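Side-chain contacts in putative hydrolase (PDB 3LHO), which is probably an iron(II)-dependent dioxygenase of the 2-oxoadipate dioxygenase/decarboxylase family, within the glyoxalase clan, and is seen here with a bound nickel ion: residues A[29-34]-A[171-176]; A[191-194]-A[198-201]. One frame throughout, in Å; residues are numbered along the deposited sequence. Where two conformers were deposited one is given.

Contact 1: residues A[29-34]-A[171-176]; sequences QLLGHG and NDLPEF
The C-terminal end of helix 22-32 meets the loop that follows strand 165-169 where His33 faces Glu175 and Leu31 leans on Leu173 and Phe176. His33 and Glu175 reach for each other from opposite directions and join in a His-carboxylate hydrogen bond. NE2 of His33 donates to OE2 of Glu175 over 2.9 Å, bent to 140° at the hydrogen. The bond uses the syn lone pair of OE2, and a weak second branch runs from the same NE2 to OE1 of Glu175 at 3.3 Å. The carboxylate lies at the edge of the imidazole, its plane 24° from that of the ring, with OE2 slightly tilted from the ring plane. The chain of Glu175 is extended beyond CG, long enough to span the gap from the loop. If the imidazole were protonated, the pair would gain charge attraction.

Helix 22-32 ends here: the backbone N of His33 still bonds to O of Gln29 at 2.8 Å, but His33 itself has positive phi and turns out of the helix. On the other side, Leu173 to Phe176 form a type I beta turn, with the proline suited to its second position. Water 1 ties the two elements together, donating to OE1 of Glu175 at 2.9 Å and to O of Leu31, where the contact refines unusually short and its length is doubtful. It lies at the edge of the Phe176 ring.

Beneath this polar bridge, CD2 of Leu31 comes obliquely to CE2 of Phe176, 3.8 Å away, while CB of Leu31 is 4.4 Å from CD2 of Leu173. Branched leucines suit this buried layer, which continues through Phe236 of strand 235-239 against Leu31 and Val182 of helix 179-188 against Leu173 and Phe176.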
ATOM      1  N   GLN A  29       8.462 -14.082  -8.733  1.00 23.38           N
ATOM      2  CA  GLN A  29       9.017 -15.276  -9.374  1.00 24.76           C
ATOM      3  C   GLN A  29      10.559 -15.311  -9.287  1.00 25.49           C
ATOM      4  O   GLN A  29      11.137 -16.340  -8.915  1.00 29.08           O
ATOM      5  CB  GLN A  29       8.517 -15.384 -10.832  1.00 23.09           C
ATOM      6  CG  GLN A  29       8.940 -16.640 -11.592  1.00 27.33           C
ATOM      7  CD  GLN A  29       8.479 -17.936 -10.935  1.00 29.77           C
ATOM      8  OE1 GLN A  29       7.444 -17.978 -10.272  1.00 30.89           O
ATOM      9  NE2 GLN A  29       9.252 -18.998 -11.121  1.00 32.72           N
ATOM     10  N   LEU A  30      11.219 -14.197  -9.594  1.00 24.85           N
ATOM     11  CA  LEU A  30      12.685 -14.115  -9.504  1.00 24.59           C
ATOM     12  C   LEU A  30      13.261 -14.489  -8.123  1.00 24.50           C
ATOM     13  O   LEU A  30      14.204 -15.281  -8.029  1.00 22.35           O
ATOM     14  CB  LEU A  30      13.145 -12.711  -9.879  1.00 23.47           C
ATOM     15  CG  LEU A  30      14.643 -12.363  -9.832  1.00 29.35           C
ATOM     16  CD1 LEU A  30      15.359 -12.991 -11.028  1.00 28.85           C
ATOM     17  CD2 LEU A  30      14.889 -10.838  -9.851  1.00 25.74           C
ATOM     18  N   LEU A  31      12.707 -13.905  -7.058  1.00 22.46           N
ATOM     19  CA  LEU A  31      13.210 -14.078  -5.713  1.00 20.52           C
ATOM     20  C   LEU A  31      12.807 -15.404  -5.055  1.00 21.07           C
ATOM     21  O   LEU A  31      13.551 -15.964  -4.241  1.00 23.86           O
ATOM     22  CB  LEU A  31      12.743 -12.892  -4.833  1.00 23.15           C
ATOM     23  CG  LEU A  31      13.329 -11.520  -5.174  1.00 24.38           C
ATOM     24  CD1 LEU A  31      12.755 -10.403  -4.256  1.00 24.05           C
ATOM     25  CD2 LEU A  31      14.829 -11.563  -5.081  1.00 27.54           C
ATOM     26  N   GLY A  32      11.634 -15.909  -5.393  1.00 21.78           N
ATOM     27  CA  GLY A  32      11.088 -17.098  -4.737  1.00 24.01           C
ATOM     28  C   GLY A  32      11.152 -18.360  -5.584  1.00 25.52           C
ATOM     29  O   GLY A  32      10.885 -19.440  -5.080  1.00 25.12           O
ATOM     30  N   HIS A  33      11.472 -18.218  -6.873  1.00 26.24           N
ATOM     31  CA  HIS A  33      11.592 -19.342  -7.798  1.00 28.77           C
ATOM     32  C   HIS A  33      10.294 -20.163  -7.844  1.00 30.23           C
ATOM     33  O   HIS A  33      10.324 -21.374  -8.052  1.00 29.17           O
ATOM     34  CB  HIS A  33      12.786 -20.240  -7.416  1.00 31.11           C
ATOM     35  CG  HIS A  33      14.003 -19.489  -6.951  1.00 33.66           C
ATOM     36  ND1 HIS A  33      14.804 -18.756  -7.805  1.00 36.83           N
ATOM     37  CD2 HIS A  33      14.565 -19.375  -5.724  1.00 37.42           C
ATOM     38  CE1 HIS A  33      15.804 -18.225  -7.123  1.00 34.90           C
ATOM     39  NE2 HIS A  33      15.678 -18.578  -5.857  1.00 38.11           N
ATOM     40  N   GLY A  34       9.156 -19.499  -7.645  1.00 30.72           N
ATOM     41  CA  GLY A  34       7.856 -20.184  -7.599  1.00 32.44           C
ATOM     42  C   GLY A  34       7.330 -20.457  -6.195  1.00 32.37           C
ATOM     43  O   GLY A  34       6.164 -20.761  -6.041  1.00 35.03           O
ATOM     44  N   ASN A 171      14.537  -9.715   5.633  1.00 14.13           N
ATOM     45  CA  ASN A 171      14.843 -10.570   6.789  1.00 12.86           C
ATOM     46  C   ASN A 171      14.587 -12.035   6.466  1.00 17.51           C
ATOM     47  O   ASN A 171      15.418 -12.889   6.730  1.00 18.42           O
ATOM     48  CB  ASN A 171      14.032 -10.191   8.028  1.00 14.82           C
ATOM     49  CG  ASN A 171      14.256  -8.731   8.478  1.00 18.09           C
ATOM     50  OD1 ASN A 171      14.031  -7.770   7.710  1.00 18.27           O
ATOM     51  ND2 ASN A 171      14.657  -8.563   9.728  1.00 11.11           N
ATOM     52  N   ASP A 172      13.431 -12.314   5.868  1.00 16.54           N
ATOM     53  CA  ASP A 172      12.990 -13.686   5.619  1.00 17.47           C
ATOM     54  C   ASP A 172      13.485 -14.335   4.329  1.00 19.15           C
ATOM     55  O   ASP A 172      13.299 -15.544   4.159  1.00 17.99           O
ATOM     56  CB  ASP A 172      11.488 -13.747   5.654  1.00 15.89           C
ATOM     57  CG  ASP A 172      10.911 -13.552   7.086  1.00 21.18           C
ATOM     58  OD1 ASP A 172      10.748 -14.554   7.812  1.00 26.97           O
ATOM     59  OD2 ASP A 172      10.545 -12.415   7.447  1.00 25.79           O
ATOM     60  N   LEU A 173      14.120 -13.580   3.435  1.00 17.78           N
ATOM     61  CA  LEU A 173      14.623 -14.190   2.180  1.00 18.79           C
ATOM     62  C   LEU A 173      15.828 -15.092   2.504  1.00 18.80           C
ATOM     63  O   LEU A 173      16.827 -14.624   3.039  1.00 19.10           O
ATOM     64  CB  LEU A 173      15.057 -13.133   1.171  1.00 17.62           C
ATOM     65  CG  LEU A 173      14.008 -12.255   0.489  1.00 19.43           C
ATOM     66  CD1 LEU A 173      14.728 -11.171  -0.305  1.00 17.92           C
ATOM     67  CD2 LEU A 173      13.061 -13.081  -0.411  1.00 15.26           C
ATOM     68  N   PRO A 174      15.729 -16.397   2.214  1.00 21.42           N
ATOM     69  CA  PRO A 174      16.858 -17.257   2.577  1.00 23.36           C
ATOM     70  C   PRO A 174      18.180 -17.012   1.850  1.00 24.50           C
ATOM     71  O   PRO A 174      19.228 -17.328   2.399  1.00 27.34           O
ATOM     72  CB  PRO A 174      16.342 -18.673   2.288  1.00 25.61           C
ATOM     73  CG  PRO A 174      15.130 -18.533   1.482  1.00 27.49           C
ATOM     74  CD  PRO A 174      14.549 -17.176   1.789  1.00 22.96           C
ATOM     75  N   GLU A 175      18.140 -16.454   0.640  1.00 22.91           N
ATOM     76  CA  GLU A 175      19.355 -16.305  -0.164  1.00 22.46           C
ATOM     77  C   GLU A 175      20.025 -14.942  -0.073  1.00 20.93           C
ATOM     78  O   GLU A 175      21.045 -14.718  -0.721  1.00 20.39           O
ATOM     79  CB  GLU A 175      19.045 -16.572  -1.629  1.00 23.07           C
ATOM     80  CG  GLU A 175      18.616 -17.975  -1.931  1.00 31.92           C
ATOM     81  CD  GLU A 175      17.887 -18.077  -3.262  1.00 44.48           C
ATOM     82  OE1 GLU A 175      18.057 -17.182  -4.120  1.00 52.09           O
ATOM     83  OE2 GLU A 175      17.124 -19.051  -3.444  1.00 59.74           O
ATOM     84  N   PHE A 176      19.442 -14.008   0.656  1.00 18.62           N
ATOM     85  CA  PHE A 176      19.974 -12.646   0.701  1.00 17.78           C
ATOM     86  C   PHE A 176      20.128 -12.204   2.133  1.00 18.07           C
ATOM     87  O   PHE A 176      19.301 -12.517   2.995  1.00 19.19           O
ATOM     88  CB  PHE A 176      19.063 -11.661  -0.028  1.00 18.32           C
ATOM     89  CG  PHE A 176      19.030 -11.833  -1.515  1.00 21.09           C
ATOM     90  CD1 PHE A 176      19.935 -11.163  -2.317  1.00 22.94           C
ATOM     91  CD2 PHE A 176      18.068 -12.630  -2.114  1.00 25.38           C
ATOM     92  CE1 PHE A 176      19.910 -11.315  -3.698  1.00 26.13           C
ATOM     93  CE2 PHE A 176      18.028 -12.773  -3.496  1.00 25.85           C
ATOM     94  CZ  PHE A 176      18.957 -12.122  -4.284  1.00 23.69           C
TER
HETATM   95  O   HOH W   1      15.876 -15.257  -3.767  1.00 33.35           O

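Contact 2: residues A[191-194]-A[198-201]; sequences FVLN and GEVK
Lys201 bends round to bring its ammonium group to the carbonyl of Gly198, close to Asn194. From CB, CG lies beside the backbone N, and the turn at chi2 (74°) folds the chain back before CD and CE run on extended. At the tip, NZ donates to O of Gly198 over 2.7 Å, nearly in line with the C=O bond. A long, flexible lysine can thus close back on the backbone three residues earlier.

This bond closes the surface loop between helix 179-188 and strand 208-212 as it returns toward the strand, where Lys201 and Asn194 also bond through their backbones to Gln210 and Ser212; the Lys201 side chain is about 10 Å from the bound nickel. Asn194 has two conformers. In the one given, its ND2 comes 3.0 Å from NZ of Lys201, a doubtful approach of two donors and no hydrogen bond, while OD1 accepts from N of Ser196. Gly198, with positive phi, tolerates a backbone shape that would crowd a side chain. CD1 of Leu193 rests 4.0 Å from OE2 of Glu199, whose carboxylate forms a salt bridge with Lys187. Water 2 lies within bonding distance of O of Asn194 and O of Glu199.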
ATOM      1  N   PHE A 191      15.298  -4.756 -13.839  1.00 26.10           N
ATOM      2  CA  PHE A 191      14.325  -3.873 -13.207  1.00 23.81           C
ATOM      3  C   PHE A 191      15.013  -2.569 -12.847  1.00 23.37           C
ATOM      4  O   PHE A 191      16.198  -2.571 -12.599  1.00 27.37           O
ATOM      5  CB  PHE A 191      13.700  -4.557 -11.970  1.00 23.44           C
ATOM      6  CG  PHE A 191      12.900  -5.744 -12.338  1.00 23.25           C
ATOM      7  CD1 PHE A 191      11.621  -5.590 -12.845  1.00 23.56           C
ATOM      8  CD2 PHE A 191      13.455  -7.007 -12.293  1.00 22.88           C
ATOM      9  CE1 PHE A 191      10.896  -6.685 -13.255  1.00 27.22           C
ATOM     10  CE2 PHE A 191      12.733  -8.111 -12.712  1.00 24.79           C
ATOM     11  CZ  PHE A 191      11.453  -7.946 -13.189  1.00 23.68           C
ATOM     12  N   VAL A 192      14.260  -1.471 -12.879  1.00 23.87           N
ATOM     13  CA  VAL A 192      14.769  -0.179 -12.444  0.50 25.71           C
ATOM     14  C   VAL A 192      14.160   0.193 -11.094  1.00 25.62           C
ATOM     15  O   VAL A 192      12.966   0.025 -10.848  1.00 27.38           O
ATOM     16  CB  VAL A 192      14.547   0.950 -13.506  0.50 27.49           C
ATOM     17  CG1 VAL A 192      13.094   1.087 -13.864  0.50 26.57           C
ATOM     18  CG2 VAL A 192      15.115   2.283 -13.018  0.50 27.30           C
ATOM     19  N   LEU A 193      15.018   0.699 -10.218  1.00 25.47           N
ATOM     20  CA  LEU A 193      14.650   1.059  -8.873  1.00 24.29           C
ATOM     21  C   LEU A 193      14.389   2.534  -8.744  1.00 25.83           C
ATOM     22  O   LEU A 193      14.981   3.329  -9.485  1.00 27.66           O
ATOM     23  CB  LEU A 193      15.815   0.698  -7.941  1.00 22.24           C
ATOM     24  CG  LEU A 193      16.221  -0.779  -8.011  1.00 24.13           C
ATOM     25  CD1 LEU A 193      17.287  -1.100  -6.990  1.00 27.95           C
ATOM     26  CD2 LEU A 193      15.009  -1.699  -7.790  1.00 21.86           C
ATOM     27  N   ASN A 194      13.526   2.919  -7.809  1.00 23.81           N
ATOM     28  CA  ASN A 194      13.396   4.327  -7.451  0.60 25.58           C
ATOM     29  C   ASN A 194      14.668   4.767  -6.780  1.00 26.71           C
ATOM     30  O   ASN A 194      15.087   4.185  -5.772  1.00 23.80           O
ATOM     31  CB  ASN A 194      12.239   4.617  -6.491  0.60 27.50           C
ATOM     32  CG  ASN A 194      12.197   6.098  -6.060  0.60 30.59           C
ATOM     33  OD1 ASN A 194      12.439   6.996  -6.865  0.60 36.79           O
ATOM     34  ND2 ASN A 194      11.915   6.343  -4.789  0.60 36.18           N
ATOM     35  N   GLY A 198      17.866   8.341  -2.757  1.00 39.04           N
ATOM     36  CA  GLY A 198      18.864   7.255  -2.735  1.00 35.64           C
ATOM     37  C   GLY A 198      18.144   5.924  -3.008  1.00 32.14           C
ATOM     38  O   GLY A 198      16.930   5.828  -2.799  1.00 31.17           O
ATOM     39  N   GLU A 199      18.861   4.911  -3.500  1.00 29.01           N
ATOM     40  CA  GLU A 199      18.232   3.621  -3.805  1.00 27.36           C
ATOM     41  C   GLU A 199      17.795   2.889  -2.528  1.00 26.63           C
ATOM     42  O   GLU A 199      16.936   2.019  -2.591  1.00 22.49           O
ATOM     43  CB  GLU A 199      19.182   2.693  -4.537  1.00 26.67           C
ATOM     44  CG  GLU A 199      19.432   2.970  -5.980  1.00 31.47           C
ATOM     45  CD  GLU A 199      20.109   1.774  -6.649  1.00 37.83           C
ATOM     46  OE1 GLU A 199      20.641   0.895  -5.928  1.00 43.11           O
ATOM     47  OE2 GLU A 199      20.076   1.684  -7.887  1.00 39.49           O
ATOM     48  N   VAL A 200      18.451   3.192  -1.402  1.00 25.71           N
ATOM     49  CA  VAL A 200      18.091   2.638  -0.094  1.00 25.79           C
ATOM     50  C   VAL A 200      17.717   3.794   0.792  1.00 25.54           C
ATOM     51  O   VAL A 200      18.478   4.739   0.912  1.00 26.11           O
ATOM     52  CB  VAL A 200      19.262   1.864   0.596  1.00 26.28           C
ATOM     53  CG1 VAL A 200      18.852   1.401   1.978  1.00 22.48           C
ATOM     54  CG2 VAL A 200      19.738   0.693  -0.255  1.00 23.70           C
ATOM     55  N   LYS A 201      16.529   3.734   1.377  1.00 25.37           N
ATOM     56  CA  LYS A 201      16.069   4.726   2.335  1.00 26.09           C
ATOM     57  C   LYS A 201      16.251   4.142   3.732  1.00 27.06           C
ATOM     58  O   LYS A 201      15.865   2.996   3.992  1.00 27.37           O
ATOM     59  CB  LYS A 201      14.590   5.072   2.098  1.00 26.85           C
ATOM     60  CG  LYS A 201      14.333   6.019   0.925  1.00 31.79           C
ATOM     61  CD  LYS A 201      14.502   5.353  -0.446  1.00 37.01           C
ATOM     62  CE  LYS A 201      13.886   6.237  -1.556  1.00 42.77           C
ATOM     63  NZ  LYS A 201      14.266   5.827  -2.948  1.00 39.61           N
TER
HETATM   64  O   HOH W   2      14.660   2.098  -3.968  1.00 21.07           O

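How the contacts relate
Contact 1 joins parts of the chain 137 residues apart, the end of helix 22-32 and the loop after strand 165-169, whereas contact 2 folds one loop on itself across three residues. Contact 1 is partly buried and layered, with an apolar base beneath an exposed direct bond between side chains. Contact 2 lies at the surface and has no direct hydrogen bond between its segments; its lysine serves its own segment's backbone. A water touches both segments in each case. Helix 179-188 is common ground, packing against Leu173 and Phe176 in one and Leu193 in the other. Their centres lie about 18 Å apart, and their nearest atoms, about 5 Å apart, do not touch.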